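PDB 4UJ8: surface layer protein from Geobacillus stearothermophilus, which binds calcium and probably self-assembles into the crystalline surface layer of the cell, here represented by domains 6 and 7. Local coordinates for residues Ala213-Leu218 with Thr234-Ala239; Lys126-Ile131 with Leu146-Ile151. All blocks are in the same frame, centred on the assembly; numbering follows the deposited sequence.

Contact 1 of 2, residues Ala213-Leu218 with Thr234-Ala239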
ATOM      1  N   ALA A 213      30.281 -11.984  24.871  1.00 22.05           N
ATOM      2  CA  ALA A 213      29.388 -12.986  25.436  1.00 21.31           C
ATOM      3  C   ALA A 213      28.550 -12.378  26.547  1.00 22.31           C
ATOM      4  O   ALA A 213      29.030 -11.534  27.297  1.00 22.95           O
ATOM      5  CB  ALA A 213      30.176 -14.177  25.963  1.00 26.52           C
ATOM      6  N   GLY A 214      27.295 -12.798  26.643  1.00 25.64           N
ATOM      7  CA  GLY A 214      26.429 -12.302  27.695  1.00 20.72           C
ATOM      8  C   GLY A 214      24.957 -12.510  27.423  1.00 18.75           C
ATOM      9  O   GLY A 214      24.572 -13.231  26.505  1.00 17.81           O
ATOM     10  N   THR A 215      24.132 -11.869  28.240  1.00 19.57           N
ATOM     11  CA  THR A 215      22.696 -12.035  28.146  1.00 20.25           C
ATOM     12  C   THR A 215      22.050 -10.677  28.225  1.00 22.07           C
ATOM     13  O   THR A 215      22.358  -9.890  29.122  1.00 22.97           O
ATOM     14  CB  THR A 215      22.162 -12.953  29.264  1.00 18.64           C
ATOM     15  OG1 THR A 215      22.743 -14.255  29.112  1.00 20.30           O
ATOM     16  CG2 THR A 215      20.642 -13.071  29.194  1.00 22.84           C
ATOM     17  N   VAL A 216      21.167 -10.395  27.273  1.00 15.20           N
ATOM     18  CA  VAL A 216      20.462  -9.124  27.241  1.00 15.91           C
ATOM     19  C   VAL A 216      18.983  -9.341  27.020  1.00 17.34           C
ATOM     20  O   VAL A 216      18.559 -10.405  26.582  1.00 20.28           O
ATOM     21  CB  VAL A 216      20.974  -8.195  26.125  1.00 19.87           C
ATOM     22  CG1 VAL A 216      22.375  -7.727  26.409  1.00 20.24           C
ATOM     23  CG2 VAL A 216      20.906  -8.889  24.762  1.00 16.84           C
ATOM     24  N   THR A 217      18.204  -8.311  27.326  1.00 16.82           N
ATOM     25  CA  THR A 217      16.807  -8.272  26.936  1.00 17.12           C
ATOM     26  C   THR A 217      16.700  -7.310  25.781  1.00 13.11           C
ATOM     27  O   THR A 217      17.137  -6.167  25.891  1.00 13.73           O
ATOM     28  CB  THR A 217      15.903  -7.808  28.080  1.00 16.17           C
ATOM     29  OG1 THR A 217      15.978  -8.765  29.138  1.00 18.41           O
ATOM     30  CG2 THR A 217      14.456  -7.675  27.609  1.00 15.16           C
ATOM     31  N   LEU A 218      16.154  -7.784  24.660  1.00 12.88           N
ATOM     32  CA  LEU A 218      15.870  -6.929  23.526  1.00 13.20           C
ATOM     33  C   LEU A 218      14.386  -6.592  23.518  1.00 12.57           C
ATOM     34  O   LEU A 218      13.540  -7.487  23.547  1.00 14.62           O
ATOM     35  CB  LEU A 218      16.269  -7.608  22.211  1.00 14.42           C
ATOM     36  CG  LEU A 218      17.762  -7.896  22.015  1.00 13.07           C
ATOM     37  CD1 LEU A 218      18.042  -8.387  20.594  1.00 15.40           C
ATOM     38  CD2 LEU A 218      18.594  -6.659  22.310  1.00  9.51           C
ATOM     39  N   THR A 234      14.551 -12.087  25.724  1.00 14.93           N
ATOM     40  CA  THR A 234      15.867 -12.280  26.319  1.00 14.75           C
ATOM     41  C   THR A 234      16.737 -13.088  25.364  1.00 14.49           C
ATOM     42  O   THR A 234      16.303 -14.119  24.849  1.00 16.27           O
ATOM     43  CB  THR A 234      15.777 -13.002  27.675  1.00 18.69           C
ATOM     44  OG1 THR A 234      14.951 -12.243  28.570  1.00 23.91           O
ATOM     45  CG2 THR A 234      17.165 -13.180  28.288  1.00 17.18           C
ATOM     46  N   VAL A 235      17.955 -12.615  25.126  1.00 16.08           N
ATOM     47  CA  VAL A 235      18.875 -13.288  24.220  1.00 14.10           C
ATOM     48  C   VAL A 235      20.118 -13.713  24.984  1.00 14.42           C
ATOM     49  O   VAL A 235      20.804 -12.870  25.550  1.00 13.41           O
ATOM     50  CB  VAL A 235      19.303 -12.383  23.047  1.00 16.60           C
ATOM     51  CG1 VAL A 235      20.282 -13.129  22.134  1.00 15.55           C
ATOM     52  CG2 VAL A 235      18.082 -11.890  22.247  1.00 12.94           C
ATOM     53  N   LYS A 236      20.414 -15.007  24.999  1.00 15.18           N
ATOM     54  CA  LYS A 236      21.688 -15.442  25.556  1.00 15.84           C
ATOM     55  C   LYS A 236      22.720 -15.696  24.468  1.00 18.96           C
ATOM     56  O   LYS A 236      22.493 -16.479  23.547  1.00 14.01           O
ATOM     57  CB  LYS A 236      21.532 -16.701  26.400  1.00 16.81           C
ATOM     58  CG  LYS A 236      22.861 -17.159  26.979  1.00 24.39           C
ATOM     59  CD  LYS A 236      22.705 -18.260  28.001  1.00 25.70           C
ATOM     60  CE  LYS A 236      24.015 -18.499  28.731  1.00 26.79           C
ATOM     61  NZ  LYS A 236      23.882 -19.590  29.747  1.00 30.91           N
ATOM     62  N   ALA A 237      23.858 -15.027  24.595  1.00 15.69           N
ATOM     63  CA  ALA A 237      24.964 -15.204  23.668  1.00 26.26           C
ATOM     64  C   ALA A 237      26.131 -15.815  24.436  1.00 27.51           C
ATOM     65  O   ALA A 237      26.963 -15.098  24.983  1.00 27.92           O
ATOM     66  CB  ALA A 237      25.350 -13.870  23.024  1.00 20.55           C
ATOM     67  N   PRO A 238      26.176 -17.155  24.502  1.00 32.57           N
ATOM     68  CA  PRO A 238      27.135 -17.859  25.361  1.00 37.13           C
ATOM     69  C   PRO A 238      28.576 -17.715  24.869  1.00 38.64           C
ATOM     70  O   PRO A 238      28.787 -17.357  23.704  1.00 27.87           O
ATOM     71  CB  PRO A 238      26.670 -19.317  25.292  1.00 36.24           C
ATOM     72  CG  PRO A 238      25.950 -19.426  23.995  1.00 37.03           C
ATOM     73  CD  PRO A 238      25.317 -18.082  23.744  1.00 31.57           C
ATOM     74  N   ALA A 239      29.539 -17.984  25.751  1.00 40.61           N
ATOM     75  CA  ALA A 239      30.957 -17.844  25.427  1.00 38.63           C
ATOM     76  C   ALA A 239      31.531 -19.139  24.865  1.00 43.45           C
ATOM     77  O   ALA A 239      31.136 -20.229  25.274  1.00 56.82           O
ATOM     78  CB  ALA A 239      31.740 -17.409  26.655  1.00 45.13           C
TER

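Contact 2 of 2, residues Lys126-Ile131 with Leu146-Ile151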
ATOM      1  N   LYS A 126       5.650 -12.918  19.955  1.00 18.70           N
ATOM      2  CA  LYS A 126       6.821 -13.739  20.223  1.00 16.80           C
ATOM      3  C   LYS A 126       6.395 -15.156  20.588  1.00 16.82           C
ATOM      4  O   LYS A 126       5.328 -15.373  21.173  1.00 19.80           O
ATOM      5  CB  LYS A 126       7.693 -13.139  21.345  1.00 15.13           C
ATOM      6  CG  LYS A 126       7.055 -13.143  22.737  1.00 15.02           C
ATOM      7  CD  LYS A 126       7.982 -12.536  23.795  1.00 18.34           C
ATOM      8  CE  LYS A 126       7.206 -12.279  25.100  1.00 19.11           C
ATOM      9  NZ  LYS A 126       8.051 -11.769  26.220  1.00 16.98           N
ATOM     10  N   LYS A 127       7.238 -16.116  20.230  1.00 16.20           N
ATOM     11  CA  LYS A 127       6.978 -17.523  20.499  1.00 17.15           C
ATOM     12  C   LYS A 127       7.487 -17.898  21.889  1.00 21.18           C
ATOM     13  O   LYS A 127       6.769 -18.496  22.688  1.00 25.65           O
ATOM     14  CB  LYS A 127       7.638 -18.403  19.436  1.00 21.93           C
ATOM     15  CG  LYS A 127       7.098 -18.195  18.031  1.00 22.09           C
ATOM     16  CD  LYS A 127       7.901 -19.002  17.010  1.00 27.86           C
ATOM     17  CE  LYS A 127       7.252 -18.958  15.636  1.00 28.82           C
ATOM     18  NZ  LYS A 127       8.115 -19.567  14.588  1.00 42.74           N
ATOM     19  N   ALA A 128       8.735 -17.542  22.170  1.00 22.15           N
ATOM     20  CA  ALA A 128       9.339 -17.827  23.466  1.00 19.26           C
ATOM     21  C   ALA A 128       9.902 -16.551  24.095  1.00 20.20           C
ATOM     22  O   ALA A 128      10.160 -15.566  23.401  1.00 17.76           O
ATOM     23  CB  ALA A 128      10.432 -18.889  23.321  1.00 19.91           C
ATOM     24  N   ASP A 129      10.079 -16.562  25.410  1.00 19.17           N
ATOM     25  CA  ASP A 129      10.609 -15.399  26.119  1.00 21.33           C
ATOM     26  C   ASP A 129      12.121 -15.290  25.991  1.00 17.11           C
ATOM     27  O   ASP A 129      12.696 -14.227  26.197  1.00 16.47           O
ATOM     28  CB  ASP A 129      10.240 -15.461  27.603  1.00 23.67           C
ATOM     29  CG  ASP A 129       8.764 -15.255  27.845  1.00 26.59           C
ATOM     30  OD1 ASP A 129       8.052 -14.861  26.898  1.00 26.33           O
ATOM     31  OD2 ASP A 129       8.318 -15.478  28.991  1.00 30.66           O
ATOM     32  N   LEU A 130      12.749 -16.412  25.670  1.00 18.71           N
ATOM     33  CA  LEU A 130      14.201 -16.511  25.622  1.00 21.38           C
ATOM     34  C   LEU A 130      14.669 -17.170  24.327  1.00 20.80           C
ATOM     35  O   LEU A 130      14.062 -18.131  23.861  1.00 18.09           O
ATOM     36  CB  LEU A 130      14.712 -17.315  26.829  1.00 19.25           C
ATOM     37  CG  LEU A 130      16.148 -17.836  26.796  1.00 23.18           C
ATOM     38  CD1 LEU A 130      17.150 -16.692  26.891  1.00 26.33           C
ATOM     39  CD2 LEU A 130      16.383 -18.850  27.905  1.00 26.72           C
ATOM     40  N   ILE A 131      15.752 -16.665  23.750  1.00 16.89           N
ATOM     41  CA  ILE A 131      16.474 -17.441  22.745  1.00 16.15           C
ATOM     42  C   ILE A 131      17.956 -17.510  23.076  1.00 18.09           C
ATOM     43  O   ILE A 131      18.510 -16.601  23.694  1.00 20.51           O
ATOM     44  CB  ILE A 131      16.310 -16.873  21.339  1.00 13.36           C
ATOM     45  CG1 ILE A 131      16.746 -15.413  21.293  1.00 12.93           C
ATOM     46  CG2 ILE A 131      14.867 -17.024  20.882  1.00 17.75           C
ATOM     47  CD1 ILE A 131      16.818 -14.845  19.867  1.00 17.10           C
ATOM     48  N   LEU A 146      14.091 -13.262  14.625  1.00 12.68           N
ATOM     49  CA  LEU A 146      12.996 -13.267  13.645  1.00 11.04           C
ATOM     50  C   LEU A 146      12.257 -14.605  13.674  1.00 14.61           C
ATOM     51  O   LEU A 146      11.036 -14.654  13.584  1.00 13.05           O
ATOM     52  CB  LEU A 146      13.527 -12.984  12.234  1.00 11.98           C
ATOM     53  CG  LEU A 146      12.522 -12.679  11.122  1.00 14.71           C
ATOM     54  CD1 LEU A 146      11.730 -11.408  11.414  1.00 13.54           C
ATOM     55  CD2 LEU A 146      13.210 -12.565   9.762  1.00 15.10           C
ATOM     56  N   ALA A 147      13.005 -15.693  13.805  1.00 11.54           N
ATOM     57  CA  ALA A 147      12.406 -17.011  13.923  1.00 16.15           C
ATOM     58  C   ALA A 147      11.531 -17.118  15.180  1.00 14.48           C
ATOM     59  O   ALA A 147      10.659 -17.978  15.254  1.00 15.95           O
ATOM     60  CB  ALA A 147      13.495 -18.083  13.935  1.00 14.91           C
ATOM     61  N   ASN A 148      11.763 -16.235  16.152  1.00 12.17           N
ATOM     62  CA  ASN A 148      11.007 -16.246  17.403  1.00 14.50           C
ATOM     63  C   ASN A 148       9.766 -15.359  17.327  1.00 17.27           C
ATOM     64  O   ASN A 148       9.066 -15.182  18.323  1.00 15.83           O
ATOM     65  CB  ASN A 148      11.905 -15.800  18.567  1.00 11.11           C
ATOM     66  CG  ASN A 148      11.302 -16.114  19.944  1.00 15.27           C
ATOM     67  OD1 ASN A 148      10.879 -17.235  20.215  1.00 17.00           O
ATOM     68  ND2 ASN A 148      11.264 -15.111  20.808  1.00 13.62           N
ATOM     69  N   LEU A 149       9.498 -14.796  16.149  1.00 16.05           N
ATOM     70  CA  LEU A 149       8.319 -13.955  15.960  1.00 15.64           C
ATOM     71  C   LEU A 149       7.344 -14.571  14.962  1.00 18.31           C
ATOM     72  O   LEU A 149       7.746 -15.238  14.006  1.00 21.19           O
ATOM     73  CB  LEU A 149       8.721 -12.561  15.481  1.00 14.03           C
ATOM     74  CG  LEU A 149       9.613 -11.697  16.391  1.00 10.19           C
ATOM     75  CD1 LEU A 149      10.057 -10.455  15.609  1.00 13.47           C
ATOM     76  CD2 LEU A 149       8.888 -11.308  17.654  1.00 17.69           C
ATOM     77  N   ASP A 150       6.057 -14.337  15.193  1.00 17.38           N
ATOM     78  CA  ASP A 150       5.029 -14.618  14.204  1.00 14.23           C
ATOM     79  C   ASP A 150       4.432 -13.293  13.765  1.00 15.41           C
ATOM     80  O   ASP A 150       4.111 -12.437  14.599  1.00 16.47           O
ATOM     81  CB  ASP A 150       3.959 -15.549  14.770  1.00 22.69           C
ATOM     82  CG  ASP A 150       4.405 -16.997  14.795  1.00 27.25           C
ATOM     83  OD1 ASP A 150       4.894 -17.494  13.756  1.00 27.85           O
ATOM     84  OD2 ASP A 150       4.270 -17.638  15.854  1.00 29.15           O
ATOM     85  N   ILE A 151       4.326 -13.102  12.452  1.00 14.77           N
ATOM     86  CA  ILE A 151       3.749 -11.893  11.888  1.00 14.75           C
ATOM     87  C   ILE A 151       2.515 -12.293  11.088  1.00 18.76           C
ATOM     88  O   ILE A 151       2.583 -13.213  10.268  1.00 18.82           O
ATOM     89  CB  ILE A 151       4.753 -11.137  10.986  1.00 13.22           C
ATOM     90  CG1 ILE A 151       6.034 -10.809  11.759  1.00 14.10           C
ATOM     91  CG2 ILE A 151       4.133  -9.851  10.432  1.00 15.76           C
ATOM     92  CD1 ILE A 151       7.086 -10.077  10.947  1.00 11.82           C
TER

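Contact 1 of 2, residues Ala213-Leu218 with Thr234-Ala239
In Thr-215 and Thr-234, OG1 stands anti to the carbonyl carbon (chi1 -62° and -58°). This puts CG2 anti to the backbone N and turns the two methyls to each other across the strands. The methyls meet at 3.6 Å, CG2 to CG2. The same torsion in Thr-215 leaves OG1 beside its own backbone N and over the aliphatic start of Lys-236, 3.6 Å from Lys-236 CG. The lysine chain then runs on extended and away from the contact. Thr-217 OG1 and Thr-234 OG1 lie on this face too, but 3.7 Å apart, so they are neighbours rather than bonded partners.

The backbones form the antiparallel beta hairpin of strands 214-222 and 231-237, the two middle strands of a four-stranded mixed sheet in the second domain of this fragment. Within these residues Gly-214/Ala-237 and Val-216/Val-235 are the hydrogen-bonded pairs. Their shortest links run from Ala-237 N to Gly-214 O and from Val-235 N to Val-216 O, each 2.7 Å. The other face is apolar. Val-235 CG2 packs on Leu-218 CD1 at 3.9 Å, and Ile-131 of strand 130-132 also touches Val-235. Val-216 and Leu-218 turn to strand 179-184 and its following loop. At the backbone angles of Gly-214 a CB would collide with the carbonyl O of Ala-213, which favours glycine. Past the paired residues, Ala-213 CB still meets Ala-239 CB at 3.7 Å.

Contact 2 of 2, residues Lys126-Ile131 with Leu146-Ile151
Asn-148 lays its side-chain amide along the backbone of Ala-128, and both ends of the amide are used. Asn-148 ND2 gives a nearly straight bond of 2.9 Å to Ala-128 O, with the acceptor in the plane of the amide. Asn-148 OD1 takes Ala-128 N at 2.9 Å, from a donor tilted out of the carbonyl plane. CG of Asn-148 stands anti to its backbone N (chi1 -166°), which carries the amide across to the loop. The two bonds fix the rotation of this buried group. Ile-131 CG2 rests against Asn-148 CG at 3.8 Å. The main chain of Asn-148 adds a third link, with its O accepting Lys-127 N at 2.8 Å.

Lys-127 runs extended past the asparagine to the end of helix 142-147. Its NZ donates to Ala-147 O at 3.1 Å. Asp-150 crosses the lysine chain at about a right angle, and its OD2 lies 3.3 Å from Lys-127 CE. The salt bridge is long, 3.9 Å from Lys-127 NZ to Asp-150 OD1. Lys-126 points its NZ elsewhere, to Ala-232 O and weakly to Asp-129.

Lys-126 and Leu-149 form a non-hydrogen-bonded pair where strand 123-126 meets strand 149-152 in a two-stranded antiparallel sheet. Leu-149 turns inward to Leu-175 of helix 170-178. Asn-148 bridges the end of helix 142-147 and the loop leading to strand 130-132, and touches Ile-233 of strand 231-237.

How the contacts relate
From the N terminus, the chain reaches contact 2 first. There residues 126-131 meet 146-151 and close a loop that includes helix 142-147. The chain then passes helix 170-178 and strand 179-184 before contact 1 opens at 213-218, which 234-239 closes as a hairpin. The two contacts follow in series and neither nest nor cross. Their centres are about 15 Å apart. Strand 130-132 joins them, running parallel to strand 231-237 in one mixed sheet. Ile-131 probably hydrogen-bonds there to Thr-234 and Lys-236. Contact 2 thus ties the small two-stranded sheet and helix 142-147 to the sheet that holds the hairpin of contact 1.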